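Side-chain contacts in ferric-siderophore receptor protein (PDB 2X4L), which probably binds iron-loaded siderophores outside the cell membrane and hands them on for uptake, as other solute-binding proteins of its family do: residues Arg190-Ala195 against Ala317-Lys322; Arg150-Pro155 against Ala180-Ala185; Gln292-Ser297 against Asp312-Ala317. All coordinates share one frame; numbering follows the deposited sequence.

Interaction 1. Residues Arg190-Ala195 against Ala317-Lys322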
loop_
_atom_site.group_PDB
_atom_site.type_symbol
_atom_site.label_atom_id
_atom_site.label_comp_id
_atom_site.label_asym_id
_atom_site.label_seq_id
_atom_site.Cartn_x
_atom_site.Cartn_y
_atom_site.Cartn_z
ATOM N N ARG A 190 -10.337 11.752 11.912
ATOM C CA ARG A 190 -10.387 11.836 13.386
ATOM C C ARG A 190 -11.724 12.301 13.867
ATOM O O ARG A 190 -12.275 11.731 14.851
ATOM C CB ARG A 190 -9.288 12.755 13.951
ATOM C CG ARG A 190 -9.219 12.774 15.454
ATOM C CD ARG A 190 -8.162 13.748 15.997
ATOM N NE ARG A 190 -6.806 13.399 15.588
ATOM C CZ ARG A 190 -6.041 14.034 14.678
ATOM N NH1 ARG A 190 -6.477 15.092 13.973
ATOM N NH2 ARG A 190 -4.778 13.634 14.465
ATOM N N ALA A 191 -12.258 13.322 13.182
ATOM C CA ALA A 191 -13.599 13.864 13.565
ATOM C C ALA A 191 -14.692 12.820 13.319
ATOM O O ALA A 191 -15.572 12.670 14.148
ATOM C CB ALA A 191 -13.904 15.160 12.744
ATOM N N ALA A 192 -14.594 12.126 12.176
ATOM C CA ALA A 192 -15.638 11.155 11.837
ATOM C C ALA A 192 -15.651 10.053 12.942
ATOM O O ALA A 192 -16.684 9.562 13.343
ATOM C CB ALA A 192 -15.378 10.575 10.478
ATOM N N ALA A 193 -14.453 9.599 13.347
ATOM C CA ALA A 193 -14.337 8.508 14.297
ATOM C C ALA A 193 -14.794 8.966 15.666
ATOM O O ALA A 193 -15.430 8.159 16.392
ATOM C CB ALA A 193 -12.908 7.987 14.280
ATOM N N LYS A 194 -14.577 10.247 15.999
ATOM C CA LYS A 194 -15.141 10.794 17.227
ATOM C C LYS A 194 -16.677 10.878 17.213
ATOM O O LYS A 194 -17.360 10.624 18.276
ATOM C CB LYS A 194 -14.528 12.196 17.499
ATOM C CG LYS A 194 -14.933 12.714 18.851
ATOM C CD LYS A 194 -14.424 14.083 19.097
ATOM C CE LYS A 194 -13.067 14.338 18.514
ATOM N NZ LYS A 194 -13.262 15.742 18.036
ATOM N N ALA A 195 -17.217 11.265 16.049
ATOM C CA ALA A 195 -18.698 11.335 15.914
ATOM C C ALA A 195 -19.406 10.006 15.916
ATOM O O ALA A 195 -20.608 9.964 16.207
ATOM C CB ALA A 195 -19.090 12.135 14.679
ATOM N N ALA A 317 -17.129 6.829 4.619
ATOM C CA ALA A 317 -17.864 5.657 4.906
ATOM C C ALA A 317 -18.367 5.704 6.363
ATOM O O ALA A 317 -19.532 5.448 6.643
ATOM C CB ALA A 317 -16.970 4.389 4.677
ATOM N N ILE A 318 -17.480 6.152 7.271
ATOM C CA ILE A 318 -17.888 6.210 8.686
ATOM C C ILE A 318 -18.936 7.282 8.927
ATOM O O ILE A 318 -19.903 7.066 9.658
ATOM C CB ILE A 318 -16.621 6.435 9.571
ATOM C CG1 ILE A 318 -15.767 5.118 9.539
ATOM C CG2 ILE A 318 -17.012 6.719 11.079
ATOM C CD1 ILE A 318 -14.390 5.359 10.231
ATOM N N GLU A 319 -18.758 8.424 8.297
ATOM C CA GLU A 319 -19.731 9.543 8.428
ATOM C C GLU A 319 -21.141 9.118 8.061
ATOM O O GLU A 319 -22.092 9.519 8.732
ATOM C CB GLU A 319 -19.294 10.744 7.505
ATOM C CG GLU A 319 -18.053 11.449 8.006
ATOM C CD GLU A 319 -17.300 12.190 6.937
ATOM O OE1 GLU A 319 -17.778 12.206 5.731
ATOM O OE2 GLU A 319 -16.203 12.747 7.240
ATOM N N ASN A 320 -21.234 8.279 7.033
ATOM C CA ASN A 320 -22.558 7.922 6.488
ATOM C C ASN A 320 -23.048 6.560 6.917
ATOM O O ASN A 320 -24.235 6.263 6.671
ATOM C CB ASN A 320 -22.454 8.079 5.021
ATOM C CG ASN A 320 -22.197 9.551 4.681
ATOM O OD1 ASN A 320 -21.060 9.991 4.346
ATOM N ND2 ASN A 320 -23.259 10.370 4.843
ATOM N N ALA A 321 -22.229 5.798 7.640
ATOM C CA ALA A 321 -22.603 4.421 7.950
ATOM C C ALA A 321 -23.742 4.347 8.976
ATOM O O ALA A 321 -23.803 5.113 9.945
ATOM C CB ALA A 321 -21.376 3.726 8.534
ATOM N N LYS A 322 -24.590 3.338 8.805
ATOM C CA LYS A 322 -25.533 2.898 9.800
ATOM C C LYS A 322 -24.944 1.737 10.562
ATOM O O LYS A 322 -24.223 0.957 9.967
ATOM C CB LYS A 322 -26.810 2.429 9.070
ATOM C CG LYS A 322 -27.600 3.562 8.448
ATOM C CD LYS A 322 -28.624 2.980 7.417
ATOM C CE LYS A 322 -28.866 3.953 6.254
ATOM N NZ LYS A 322 -29.334 5.289 6.762
#

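Interaction 2. Residues Arg150-Pro155 against Ala180-Ala185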
loop_
_atom_site.group_PDB
_atom_site.type_symbol
_atom_site.label_atom_id
_atom_site.label_comp_id
_atom_site.label_asym_id
_atom_site.label_seq_id
_atom_site.Cartn_x
_atom_site.Cartn_y
_atom_site.Cartn_z
ATOM N N ARG A 150 4.513 0.174 11.905
ATOM C CA ARG A 150 4.599 1.618 12.141
ATOM C C ARG A 150 3.381 2.299 11.503
ATOM O O ARG A 150 2.667 1.659 10.735
ATOM C CB ARG A 150 5.875 2.213 11.558
ATOM C CG ARG A 150 5.940 2.061 10.022
ATOM C CD ARG A 150 7.386 2.231 9.428
ATOM N NE ARG A 150 8.287 1.275 10.018
ATOM C CZ ARG A 150 9.618 1.490 10.061
ATOM N NH1 ARG A 150 10.149 2.603 9.570
ATOM N NH2 ARG A 150 10.416 0.573 10.624
ATOM N N GLN A 151 3.147 3.596 11.783
ATOM C CA GLN A 151 2.069 4.288 11.174
ATOM C C GLN A 151 2.472 4.896 9.876
ATOM O O GLN A 151 3.618 5.247 9.664
ATOM C CB GLN A 151 1.576 5.408 12.095
ATOM C CG GLN A 151 0.916 4.823 13.373
ATOM C CD GLN A 151 0.490 5.891 14.322
ATOM O OE1 GLN A 151 0.093 6.985 13.937
ATOM N NE2 GLN A 151 0.469 5.524 15.620
ATOM N N LEU A 152 1.481 5.015 9.013
ATOM C CA LEU A 152 1.623 5.503 7.649
ATOM C C LEU A 152 2.424 6.809 7.497
ATOM O O LEU A 152 3.058 7.011 6.548
ATOM C CB LEU A 152 0.242 5.680 7.053
ATOM C CG LEU A 152 0.048 6.094 5.616
ATOM C CD1 LEU A 152 0.698 5.097 4.626
ATOM C CD2 LEU A 152 -1.371 6.444 5.232
ATOM N N THR A 153 2.309 7.688 8.470
ATOM C CA THR A 153 2.968 8.972 8.370
ATOM C C THR A 153 4.495 8.797 8.299
ATOM O O THR A 153 5.144 9.600 7.731
ATOM C CB THR A 153 2.572 9.862 9.581
ATOM O OG1 THR A 153 2.620 9.058 10.712
ATOM C CG2 THR A 153 1.159 10.409 9.402
ATOM N N GLN A 154 4.987 7.704 8.877
ATOM C CA GLN A 154 6.404 7.370 8.851
ATOM C C GLN A 154 6.911 7.229 7.420
ATOM O O GLN A 154 7.620 8.104 6.923
ATOM C CB GLN A 154 6.665 6.080 9.631
ATOM C CG GLN A 154 8.136 5.710 9.743
ATOM C CD GLN A 154 8.554 5.408 11.169
ATOM O OE1 GLN A 154 7.728 5.044 12.006
ATOM N NE2 GLN A 154 9.842 5.558 11.451
ATOM N N PRO A 155 6.554 6.132 6.757
ATOM C CA PRO A 155 7.010 5.933 5.380
ATOM C C PRO A 155 6.611 7.057 4.446
ATOM O O PRO A 155 7.280 7.240 3.471
ATOM C CB PRO A 155 6.371 4.594 5.000
ATOM C CG PRO A 155 5.183 4.437 5.938
ATOM C CD PRO A 155 5.739 5.000 7.222
ATOM N N ALA A 180 -1.062 19.451 2.768
ATOM C CA ALA A 180 -2.134 20.119 3.493
ATOM C C ALA A 180 -3.415 19.329 3.311
ATOM O O ALA A 180 -4.190 19.226 4.300
ATOM C CB ALA A 180 -2.309 21.529 2.907
ATOM N N ALA A 181 -3.661 18.767 2.094
ATOM C CA ALA A 181 -4.903 18.029 1.876
ATOM C C ALA A 181 -4.857 16.728 2.711
ATOM O O ALA A 181 -5.888 16.315 3.281
ATOM C CB ALA A 181 -5.111 17.725 0.389
ATOM N N PHE A 182 -3.692 16.098 2.845
ATOM C CA PHE A 182 -3.599 14.879 3.640
ATOM C C PHE A 182 -3.871 15.279 5.090
ATOM O O PHE A 182 -4.613 14.542 5.756
ATOM C CB PHE A 182 -2.187 14.367 3.534
ATOM C CG PHE A 182 -1.896 13.174 4.399
ATOM C CD1 PHE A 182 -2.074 11.886 3.955
ATOM C CD2 PHE A 182 -1.356 13.392 5.652
ATOM C CE1 PHE A 182 -1.821 10.802 4.795
ATOM C CE2 PHE A 182 -1.042 12.359 6.483
ATOM C CZ PHE A 182 -1.221 11.024 6.071
ATOM N N ASP A 183 -3.306 16.402 5.586
ATOM C CA ASP A 183 -3.520 16.712 7.003
ATOM C C ASP A 183 -4.993 16.998 7.246
ATOM O O ASP A 183 -5.540 16.635 8.336
ATOM C CB ASP A 183 -2.684 17.932 7.377
ATOM C CG ASP A 183 -1.168 17.629 7.484
ATOM O OD1 ASP A 183 -0.774 16.467 7.510
ATOM O OD2 ASP A 183 -0.403 18.628 7.523
ATOM N N LYS A 184 -5.662 17.630 6.263
ATOM C CA LYS A 184 -7.089 17.927 6.352
ATOM C C LYS A 184 -7.899 16.608 6.401
ATOM O O LYS A 184 -8.871 16.499 7.208
ATOM C CB LYS A 184 -7.511 18.883 5.213
ATOM C CG LYS A 184 -8.977 19.160 5.288
ATOM C CD LYS A 184 -9.327 20.195 4.212
ATOM C CE LYS A 184 -10.803 20.606 4.238
ATOM N NZ LYS A 184 -10.997 21.805 3.265
ATOM N N ALA A 185 -7.541 15.649 5.568
ATOM C CA ALA A 185 -8.278 14.394 5.530
ATOM C C ALA A 185 -8.008 13.615 6.786
ATOM O O ALA A 185 -8.912 12.882 7.231
ATOM C CB ALA A 185 -7.834 13.565 4.307
#

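Interaction 3. Residues Gln292-Ser297 against Asp312-Ala317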
loop_
_atom_site.group_PDB
_atom_site.type_symbol
_atom_site.label_atom_id
_atom_site.label_comp_id
_atom_site.label_asym_id
_atom_site.label_seq_id
_atom_site.Cartn_x
_atom_site.Cartn_y
_atom_site.Cartn_z
ATOM N N GLN A 292 -22.157 -0.700 2.537
ATOM C CA GLN A 292 -21.132 -0.076 3.365
ATOM C C GLN A 292 -19.776 -0.779 3.223
ATOM O O GLN A 292 -19.151 -1.146 4.171
ATOM C CB GLN A 292 -21.607 0.001 4.831
ATOM C CG GLN A 292 -22.760 0.957 4.890
ATOM C CD GLN A 292 -23.451 1.081 6.232
ATOM O OE1 GLN A 292 -23.096 0.453 7.226
ATOM N NE2 GLN A 292 -24.457 1.925 6.249
ATOM N N VAL A 293 -19.382 -1.020 1.997
ATOM C CA VAL A 293 -18.101 -1.672 1.636
ATOM C C VAL A 293 -17.377 -0.661 0.768
ATOM O O VAL A 293 -17.897 -0.128 -0.237
ATOM C CB VAL A 293 -18.355 -2.965 0.877
ATOM C CG1 VAL A 293 -17.029 -3.658 0.497
ATOM C CG2 VAL A 293 -19.210 -3.994 1.742
ATOM N N ILE A 294 -16.108 -0.427 1.106
ATOM C CA ILE A 294 -15.225 0.362 0.293
ATOM C C ILE A 294 -13.938 -0.298 0.064
ATOM O O ILE A 294 -13.679 -1.388 0.638
ATOM C CB ILE A 294 -14.973 1.753 0.952
ATOM C CG1 ILE A 294 -14.298 1.660 2.312
ATOM C CG2 ILE A 294 -16.295 2.589 0.982
ATOM C CD1 ILE A 294 -13.648 3.041 2.754
ATOM N N ALA A 295 -12.983 0.311 -0.640
ATOM C CA ALA A 295 -11.639 -0.261 -0.792
ATOM C C ALA A 295 -10.749 0.027 0.399
ATOM O O ALA A 295 -10.910 1.043 1.095
ATOM C CB ALA A 295 -11.005 0.323 -2.064
ATOM N N ARG A 296 -9.817 -0.895 0.614
ATOM C CA ARG A 296 -8.663 -0.682 1.403
ATOM C C ARG A 296 -7.442 -0.845 0.470
ATOM O O ARG A 296 -7.475 -1.785 -0.342
ATOM C CB ARG A 296 -8.511 -1.775 2.481
ATOM C CG ARG A 296 -7.200 -1.578 3.316
ATOM C CD ARG A 296 -6.925 -2.741 4.312
ATOM N NE ARG A 296 -5.613 -2.504 4.867
ATOM C CZ ARG A 296 -4.837 -3.476 5.343
ATOM N NH1 ARG A 296 -5.239 -4.782 5.315
ATOM N NH2 ARG A 296 -3.576 -3.145 5.715
ATOM N N SER A 297 -6.388 -0.028 0.665
ATOM C CA SER A 297 -5.124 -0.263 -0.050
ATOM C C SER A 297 -4.085 -0.777 0.946
ATOM O O SER A 297 -3.442 0.027 1.649
ATOM C CB SER A 297 -4.666 1.061 -0.677
ATOM O OG SER A 297 -5.552 1.451 -1.690
ATOM N N ASP A 312 -9.911 10.137 3.224
ATOM C CA ASP A 312 -11.264 10.643 2.846
ATOM C C ASP A 312 -12.224 9.483 2.668
ATOM O O ASP A 312 -13.395 9.635 3.049
ATOM C CB ASP A 312 -11.179 11.481 1.530
ATOM C CG ASP A 312 -10.725 12.872 1.760
ATOM O OD1 ASP A 312 -11.012 13.498 2.834
ATOM O OD2 ASP A 312 -10.078 13.437 0.821
ATOM N N ASN A 313 -11.794 8.399 2.000
ATOM C CA ASN A 313 -12.804 7.364 1.682
ATOM C C ASN A 313 -13.311 6.716 2.970
ATOM O O ASN A 313 -14.512 6.418 3.121
ATOM C CB ASN A 313 -12.218 6.254 0.804
ATOM C CG ASN A 313 -11.971 6.706 -0.583
ATOM O OD1 ASN A 313 -12.454 7.769 -1.038
ATOM N ND2 ASN A 313 -11.142 5.890 -1.259
ATOM N N LEU A 314 -12.407 6.456 3.890
ATOM C CA LEU A 314 -12.791 5.831 5.159
ATOM C C LEU A 314 -13.602 6.803 6.042
ATOM O O LEU A 314 -14.606 6.405 6.638
ATOM C CB LEU A 314 -11.520 5.294 5.896
ATOM C CG LEU A 314 -11.857 4.627 7.243
ATOM C CD1 LEU A 314 -12.839 3.433 7.108
ATOM C CD2 LEU A 314 -10.588 4.060 7.795
ATOM N N ALA A 315 -13.142 8.081 6.093
ATOM C CA ALA A 315 -13.999 9.053 6.752
ATOM C C ALA A 315 -15.442 9.120 6.201
ATOM O O ALA A 315 -16.402 9.114 6.967
ATOM C CB ALA A 315 -13.380 10.459 6.709
ATOM N N GLU A 316 -15.559 9.183 4.877
ATOM C CA GLU A 316 -16.867 9.239 4.238
ATOM C C GLU A 316 -17.720 8.020 4.630
ATOM O O GLU A 316 -18.911 8.160 4.916
ATOM C CB GLU A 316 -16.682 9.315 2.715
ATOM C CG GLU A 316 -18.013 9.343 1.960
ATOM C CD GLU A 316 -17.781 9.383 0.486
ATOM O OE1 GLU A 316 -17.028 8.590 -0.105
ATOM O OE2 GLU A 316 -18.339 10.291 -0.123
ATOM N N ALA A 317 -17.129 6.829 4.619
ATOM C CA ALA A 317 -17.864 5.657 4.906
ATOM C C ALA A 317 -18.367 5.704 6.363
ATOM O O ALA A 317 -19.532 5.448 6.643
ATOM C CB ALA A 317 -16.970 4.389 4.677
HETATM O O HOH W 1 -9.805 3.506 0.223
#

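Interaction 1. Residues Arg190-Ala195 against Ala317-Lys322
The contact between A192 and the pair I318 and E319 is a close helix-on-helix fit, made where the end of helix 173-195 lies beside the end of helix 304-320. Both segments run in broadly the same direction, and a small residue lets them come close: the CA atoms of A192 and E319 are 5.6 Å apart. The methyl group of A192 meets the side chain of E319 along its aliphatic part, with CB of A192 3.7 Å from CG of E319. That CG stands beside the backbone N and anti to the carbonyl carbon (chi1 -71°), and the chain continues extended past the alanine. The carboxylate stays beside the A192 methyl group while its OE2 forms a salt bridge with R188, one turn earlier on helix 173-195. On I318 the branch methyl does the work. Its CG2, anti to the backbone N, approaches the main chain of the other helix, 3.6 Å from O of A192, and lies 4.2 Å from CB of A192. Apolar packing at the helix backbone thus sits next to a charged pair. Just past helix 173-195, K196 NZ hydrogen-bonds to the carbonyl oxygens of I318, E319 and A321, drawing together the two helix ends. On the side facing the C-terminal sheet, I318 also packs on V230, and A317 and A321 touch V262 of strand 262-266.

Interaction 2. Residues Arg150-Pro155 against Ala180-Ala185
At their closest, T153 and F182, the two backbones are still 10.0 Å apart between CA atoms, so the gap between the early part of helix 153-165 and the middle of helix 173-195 is closed by side chains, chiefly the F182 ring. With CG anti to the backbone N (chi1 175°), this ring projects from the helix and presents its far edge to the opposite segment. T153 and L152 both come to that edge, near the plane of the ring. CG2 of T153 is 4.1 Å from CZ of F182, and about as far from CE2, the threonine side chain crossing that of F182 at about a right angle. CD2 of L152 lies 4.4 Å from CE1 of F182, a looser apolar touch. Along another part of the rim, D183 OD1 sits in the ring plane, 3.6 Å from CD2 of F182, so a carboxylate oxygen faces the electropositive C-H edge; the other oxygen, D183 OD2, forms a salt bridge with K179. Y304 stacks edge-to-face with F182, and T308 and L311 of helix 304-320 pack on the same phenyl group. L152 meanwhile touches P300 and L302 in the run leading to that helix. F182 thus packs along helix 173-195, the kind of long interlobe helix that characterises this binding-protein family.

Interaction 3. Residues Gln292-Ser297 against Asp312-Ala317
Strand 293-296 and helix 312-317 run nearly antiparallel, 160° between their directions, with the axes 9.0 Å apart at closest approach. The chain leaves the strand, turns through a loop and comes back as a helix laid against the sheet. I294 carries the contact from the strand. Its CG1 stands between the backbone N and the carbonyl carbon (chi1 62°), and from there CD1 reaches up to the helix surface, nestling among three residues. It lies 3.5 Å from O of N313, 3.8 Å from CA of L314 and 4.1 Å from CB of A317, with the A317 methyl group packing against the isoleucine. CG2 of I294 also meets A317, 4.2 Å from its CB. The N313 carbonyl that the methyl approaches accepts a hydrogen bond from the backbone N of A317, so the oxygen already has its helical partner where the methyl group packs against it. This is the strand-and-helix layering of the C-terminal lobe: strand 293-296 pairs in parallel with strand 262-266, and L314 reaches I264 there. A water adds a polar bridge, donating to O of A295 at 2.8 Å and accepting from ND2 of N313 at 3.1 Å, which ties the strand backbone to the helix alongside the apolar patch. Away from the sheet, A315 and E316 touch R188 of helix 173-195, while R296, elsewhere on the strand, forms a salt bridge with D221.

Overall arrangement
Helix 304-320 connects the three contacts: interactions 1 and 3 share A317 on it, and F182 of interaction 2 packs against its earlier turns. The centres of interactions 1 and 2 are 18 Å apart. Interaction 1 ties helix 173-195 to helix 304-320 near their ends, while interaction 2 ties its middle to the early part of helix 153-165. Interaction 3 joins helix 304-320 to the sheet instead and is only partly buried, which fits its bridging water; interactions 1 and 2 are mostly buried. Interaction 2 is apolar, an aromatic edge against methyl groups, whereas interaction 1 adds a charged fringe. R188 spans the neighbourhood, forming salt bridges with E319 of interaction 1 and D312 of interaction 3.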